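Local coordinates for flagellar basal body rod modification protein (Helicobacter pylori 26695, PDB 4ZZF) that is probably required for flagellar hook formation, perhaps as a scaffolding protein, with this truncated piece carrying its Ig-like domain, at residues A[26-34]-A[104-112]. Sequence-based numbering, arbitrary orientation.
Sequences SFSLFFDEK and LQTRIGRGE
Phe30 lays one ring face over the backbone of Gly111 and Glu112. Gly111 CA makes a CH-pi contact 3.9 Å from the ring centroid, and Glu112 N lies over the ring centre. Phe30 CG is anti to the backbone N (chi1 -180°), which carries the ring out over this turn. Gly111 has backbone angles that call for glycine, and without a side chain it passes close to Phe30. Arg110 grips Asp32 end-on in a nearly coplanar salt bridge, with NH2 2.9 Å from OD2 and NH1 3.0 Å from OD1. Arg110 NH1 also donates to Thr106 OG1, and that hydroxyl gives its proton to Phe30 O at 2.6 Å. Arg110 NE pairs with Glu11, and NH2 also bonds to Tyr141 OH. Thr106 CG2 sits over one face of the Phe31 ring. Further along, Ile108 CD1 packs on Phe27 CB, and Leu29 CD2 lies against the 107-108 backbone. A water bridges Phe30 N to the carbonyls of Arg107 and Arg110; no direct backbone bond links the segments. Strand 25-31 pairs with 67-73, and strand 104-107 with 86-94. The contact thus joins two antiparallel sheets, as in a beta-sandwich of Ig-like type; Phe27 and Leu29 also touch Ile44.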
ATOM      1  N   SER A  26      12.271 -26.560  16.649  1.00 54.28           N
ATOM      2  CA  SER A  26      11.011 -26.064  16.124  1.00 54.35           C
ATOM      3  C   SER A  26      11.329 -25.182  14.939  1.00 53.49           C
ATOM      4  O   SER A  26      12.295 -24.415  14.983  1.00 54.14           O
ATOM      5  CB  SER A  26      10.230 -25.277  17.181  1.00 52.94           C
ATOM      6  OG  SER A  26       9.698 -26.151  18.156  1.00 65.37           O
ATOM      7  N   PHE A  27      10.538 -25.300  13.878  1.00 47.81           N
ATOM      8  CA  PHE A  27      10.692 -24.421  12.721  1.00 44.86           C
ATOM      9  C   PHE A  27       9.368 -24.294  11.971  1.00 44.12           C
ATOM     10  O   PHE A  27       8.452 -25.100  12.139  1.00 45.74           O
ATOM     11  CB  PHE A  27      11.797 -24.930  11.784  1.00 42.58           C
ATOM     12  CG  PHE A  27      11.433 -26.191  11.050  1.00 45.37           C
ATOM     13  CD1 PHE A  27      11.688 -27.433  11.611  1.00 47.34           C
ATOM     14  CD2 PHE A  27      10.825 -26.139   9.803  1.00 39.79           C
ATOM     15  CE1 PHE A  27      11.345 -28.592  10.937  1.00 47.36           C
ATOM     16  CE2 PHE A  27      10.486 -27.296   9.130  1.00 40.94           C
ATOM     17  CZ  PHE A  27      10.741 -28.518   9.689  1.00 39.14           C
ATOM     18  N   SER A  28       9.284 -23.275  11.130  1.00 45.00           N
ATOM     19  CA  SER A  28       8.056 -22.955  10.426  1.00 43.67           C
ATOM     20  C   SER A  28       8.295 -22.834   8.905  1.00 41.10           C
ATOM     21  O   SER A  28       9.347 -22.356   8.454  1.00 37.48           O
ATOM     22  CB  SER A  28       7.471 -21.669  11.018  1.00 44.27           C
ATOM     23  OG  SER A  28       6.743 -20.930  10.064  1.00 49.18           O
ATOM     24  N   LEU A  29       7.331 -23.327   8.129  1.00 36.99           N
ATOM     25  CA  LEU A  29       7.364 -23.240   6.674  1.00 37.39           C
ATOM     26  C   LEU A  29       6.088 -22.593   6.160  1.00 39.55           C
ATOM     27  O   LEU A  29       4.991 -22.859   6.669  1.00 40.10           O
ATOM     28  CB  LEU A  29       7.521 -24.624   6.041  1.00 35.12           C
ATOM     29  CG  LEU A  29       8.879 -25.283   6.218  1.00 41.55           C
ATOM     30  CD1 LEU A  29       8.871 -26.672   5.572  1.00 36.05           C
ATOM     31  CD2 LEU A  29       9.930 -24.420   5.599  1.00 35.55           C
ATOM     32  N   PHE A  30       6.214 -21.759   5.136  1.00 36.38           N
ATOM     33  CA  PHE A  30       5.042 -21.097   4.591  1.00 34.89           C
ATOM     34  C   PHE A  30       4.589 -21.766   3.300  1.00 36.08           C
ATOM     35  O   PHE A  30       5.370 -21.864   2.344  1.00 36.03           O
ATOM     36  CB  PHE A  30       5.333 -19.617   4.354  1.00 35.85           C
ATOM     37  CG  PHE A  30       4.174 -18.849   3.791  1.00 37.92           C
ATOM     38  CD1 PHE A  30       3.226 -18.293   4.629  1.00 36.13           C
ATOM     39  CD2 PHE A  30       4.034 -18.678   2.413  1.00 37.70           C
ATOM     40  CE1 PHE A  30       2.158 -17.574   4.102  1.00 39.09           C
ATOM     41  CE2 PHE A  30       2.974 -17.969   1.889  1.00 37.51           C
ATOM     42  CZ  PHE A  30       2.034 -17.412   2.739  1.00 34.18           C
ATOM     43  N   PHE A  31       3.329 -22.215   3.272  1.00 32.72           N
ATOM     44  CA  PHE A  31       2.765 -22.816   2.066  1.00 37.23           C
ATOM     45  C   PHE A  31       1.791 -21.856   1.378  1.00 39.17           C
ATOM     46  O   PHE A  31       0.739 -21.513   1.919  1.00 37.78           O
ATOM     47  CB  PHE A  31       2.105 -24.161   2.405  1.00 33.61           C
ATOM     48  CG  PHE A  31       3.092 -25.190   2.891  1.00 37.65           C
ATOM     49  CD1 PHE A  31       3.481 -25.222   4.231  1.00 34.58           C
ATOM     50  CD2 PHE A  31       3.686 -26.075   1.999  1.00 31.68           C
ATOM     51  CE1 PHE A  31       4.413 -26.144   4.685  1.00 35.32           C
ATOM     52  CE2 PHE A  31       4.619 -27.002   2.438  1.00 36.79           C
ATOM     53  CZ  PHE A  31       4.992 -27.036   3.792  1.00 36.71           C
ATOM     54  N   ASP A  32       2.177 -21.423   0.181  1.00 34.21           N
ATOM     55  CA  ASP A  32       1.424 -20.448  -0.607  1.00 42.07           C
ATOM     56  C   ASP A  32       0.049 -20.946  -1.050  1.00 44.23           C
ATOM     57  O   ASP A  32      -0.853 -20.151  -1.297  1.00 46.57           O
ATOM     58  CB  ASP A  32       2.254 -20.059  -1.831  1.00 34.37           C
ATOM     59  CG  ASP A  32       3.669 -19.645  -1.448  1.00 39.44           C
ATOM     60  OD1 ASP A  32       4.483 -20.531  -1.096  1.00 36.50           O
ATOM     61  OD2 ASP A  32       3.957 -18.434  -1.464  1.00 34.28           O
ATOM     62  N   GLU A  33      -0.075 -22.265  -1.152  1.00 40.22           N
ATOM     63  CA  GLU A  33      -1.303 -22.955  -1.538  1.00 43.98           C
ATOM     64  C   GLU A  33      -1.575 -24.037  -0.524  1.00 43.81           C
ATOM     65  O   GLU A  33      -0.623 -24.557   0.071  1.00 39.53           O
ATOM     66  CB  GLU A  33      -1.175 -23.620  -2.913  1.00 40.03           C
ATOM     67  CG  GLU A  33      -1.188 -22.729  -4.103  1.00 48.93           C
ATOM     68  CD  GLU A  33      -1.126 -23.544  -5.379  1.00 52.51           C
ATOM     69  OE1 GLU A  33      -1.302 -24.791  -5.293  1.00 50.27           O
ATOM     70  OE2 GLU A  33      -0.885 -22.954  -6.458  1.00 56.16           O
ATOM     71  N   LYS A  34      -2.844 -24.410  -0.362  1.00 37.88           N
ATOM     72  CA  LYS A  34      -3.192 -25.582   0.424  1.00 39.56           C
ATOM     73  C   LYS A  34      -2.440 -26.810  -0.064  1.00 39.17           C
ATOM     74  O   LYS A  34      -2.410 -27.093  -1.253  1.00 41.18           O
ATOM     75  CB  LYS A  34      -4.696 -25.871   0.349  1.00 44.15           C
ATOM     76  CG  LYS A  34      -5.547 -24.947   1.173  1.00 48.65           C
ATOM     77  CD  LYS A  34      -6.980 -25.444   1.251  1.00 45.97           C
ATOM     78  CE  LYS A  34      -7.801 -24.538   2.164  1.00 56.50           C
ATOM     79  NZ  LYS A  34      -9.167 -25.079   2.451  1.00 67.40           N
ATOM     80  N   LEU A 104       5.636 -27.375  -6.432  1.00 38.28           N
ATOM     81  CA  LEU A 104       5.843 -26.073  -5.800  1.00 35.55           C
ATOM     82  C   LEU A 104       6.938 -26.196  -4.741  1.00 38.89           C
ATOM     83  O   LEU A 104       7.173 -27.277  -4.198  1.00 35.10           O
ATOM     84  CB  LEU A 104       4.570 -25.557  -5.154  1.00 36.72           C
ATOM     85  CG  LEU A 104       3.358 -25.308  -6.056  1.00 40.63           C
ATOM     86  CD1 LEU A 104       2.197 -24.719  -5.233  1.00 36.35           C
ATOM     87  CD2 LEU A 104       3.750 -24.377  -7.203  1.00 38.80           C
ATOM     88  N   GLN A 105       7.610 -25.094  -4.441  1.00 36.42           N
ATOM     89  CA  GLN A 105       8.647 -25.129  -3.419  1.00 39.25           C
ATOM     90  C   GLN A 105       8.427 -24.105  -2.334  1.00 37.11           C
ATOM     91  O   GLN A 105       7.814 -23.065  -2.557  1.00 35.27           O
ATOM     92  CB  GLN A 105      10.010 -24.901  -4.046  1.00 39.11           C
ATOM     93  CG  GLN A 105      10.246 -25.811  -5.225  1.00 44.90           C
ATOM     94  CD  GLN A 105      11.706 -25.992  -5.508  1.00 58.08           C
ATOM     95  OE1 GLN A 105      12.417 -25.028  -5.803  1.00 68.68           O
ATOM     96  NE2 GLN A 105      12.180 -27.230  -5.396  1.00 65.45           N
ATOM     97  N   THR A 106       8.945 -24.410  -1.154  1.00 39.23           N
ATOM     98  CA  THR A 106       9.076 -23.415  -0.107  1.00 36.41           C
ATOM     99  C   THR A 106      10.266 -23.778   0.775  1.00 38.15           C
ATOM    100  O   THR A 106      10.942 -24.778   0.537  1.00 34.51           O
ATOM    101  CB  THR A 106       7.782 -23.291   0.731  1.00 32.21           C
ATOM    102  OG1 THR A 106       7.870 -22.126   1.565  1.00 34.75           O
ATOM    103  CG2 THR A 106       7.560 -24.527   1.580  1.00 30.96           C
ATOM    104  N   ARG A 107      10.539 -22.945   1.770  1.00 36.05           N
ATOM    105  CA  ARG A 107      11.763 -23.073   2.549  1.00 37.98           C
ATOM    106  C   ARG A 107      11.632 -22.159   3.736  1.00 40.70           C
ATOM    107  O   ARG A 107      10.802 -21.240   3.728  1.00 33.45           O
ATOM    108  CB  ARG A 107      13.001 -22.682   1.731  1.00 37.00           C
ATOM    109  CG  ARG A 107      12.932 -21.234   1.234  1.00 41.00           C
ATOM    110  CD  ARG A 107      14.301 -20.669   0.907  1.00 39.73           C
ATOM    111  NE  ARG A 107      14.243 -19.328   0.324  1.00 38.85           N
ATOM    112  CZ  ARG A 107      14.589 -18.209   0.960  1.00 38.99           C
ATOM    113  NH1 ARG A 107      15.010 -18.255   2.218  1.00 37.64           N
ATOM    114  NH2 ARG A 107      14.509 -17.038   0.337  1.00 35.08           N
ATOM    115  N   ILE A 108      12.443 -22.416   4.751  1.00 38.82           N
ATOM    116  CA  ILE A 108      12.578 -21.503   5.871  1.00 41.91           C
ATOM    117  C   ILE A 108      13.013 -20.112   5.397  1.00 38.86           C
ATOM    118  O   ILE A 108      13.870 -19.988   4.521  1.00 38.75           O
ATOM    119  CB  ILE A 108      13.599 -22.050   6.884  1.00 46.10           C
ATOM    120  CG1 ILE A 108      12.956 -23.152   7.719  1.00 45.61           C
ATOM    121  CG2 ILE A 108      14.118 -20.952   7.813  1.00 49.92           C
ATOM    122  CD1 ILE A 108      13.795 -23.529   8.922  1.00 53.95           C
ATOM    123  N   GLY A 109      12.438 -19.059   5.971  1.00 38.89           N
ATOM    124  CA  GLY A 109      12.914 -17.711   5.675  1.00 36.65           C
ATOM    125  C   GLY A 109      12.223 -17.029   4.503  1.00 36.81           C
ATOM    126  O   GLY A 109      12.768 -16.104   3.903  1.00 34.12           O
ATOM    127  N   ARG A 110      11.020 -17.490   4.169  1.00 33.25           N
ATOM    128  CA  ARG A 110      10.179 -16.793   3.206  1.00 33.84           C
ATOM    129  C   ARG A 110       8.730 -16.942   3.629  1.00 32.56           C
ATOM    130  O   ARG A 110       8.374 -17.884   4.325  1.00 34.07           O
ATOM    131  CB  ARG A 110      10.382 -17.339   1.785  1.00 32.29           C
ATOM    132  CG  ARG A 110       9.920 -18.803   1.606  1.00 32.55           C
ATOM    133  CD  ARG A 110       9.896 -19.217   0.131  1.00 31.37           C
ATOM    134  NE  ARG A 110       8.914 -18.465  -0.648  1.00 33.18           N
ATOM    135  CZ  ARG A 110       7.625 -18.793  -0.730  1.00 33.76           C
ATOM    136  NH1 ARG A 110       7.165 -19.849  -0.074  1.00 33.54           N
ATOM    137  NH2 ARG A 110       6.788 -18.059  -1.447  1.00 30.77           N
ATOM    138  N   GLY A 111       7.887 -16.015   3.208  1.00 35.52           N
ATOM    139  CA  GLY A 111       6.477 -16.125   3.506  1.00 33.56           C
ATOM    140  C   GLY A 111       5.832 -14.773   3.653  1.00 35.84           C
ATOM    141  O   GLY A 111       6.479 -13.724   3.493  1.00 33.82           O
ATOM    142  N   GLU A 112       4.544 -14.796   3.965  1.00 35.43           N
ATOM    143  CA  GLU A 112       3.813 -13.560   4.117  1.00 37.93           C
ATOM    144  C   GLU A 112       4.345 -12.760   5.291  1.00 37.71           C
ATOM    145  O   GLU A 112       4.620 -13.306   6.358  1.00 37.36           O
ATOM    146  CB  GLU A 112       2.330 -13.828   4.301  1.00 38.19           C
ATOM    147  CG  GLU A 112       1.510 -12.550   4.294  1.00 43.71           C
ATOM    148  CD  GLU A 112       0.010 -12.811   4.331  1.00 53.12           C
ATOM    149  OE1 GLU A 112      -0.419 -13.777   5.003  1.00 57.90           O
ATOM    150  OE2 GLU A 112      -0.729 -12.040   3.684  1.00 55.71           O
TER
HETATM  151  O   HOH W   1       9.733 -19.623   7.492  1.00 39.30           O
HETATM  152  O   HOH W   2       8.512 -20.500   5.070  1.00 34.46           O
HETATM  153  O   HOH W   3       5.207 -22.425  -2.712  1.00 40.62           O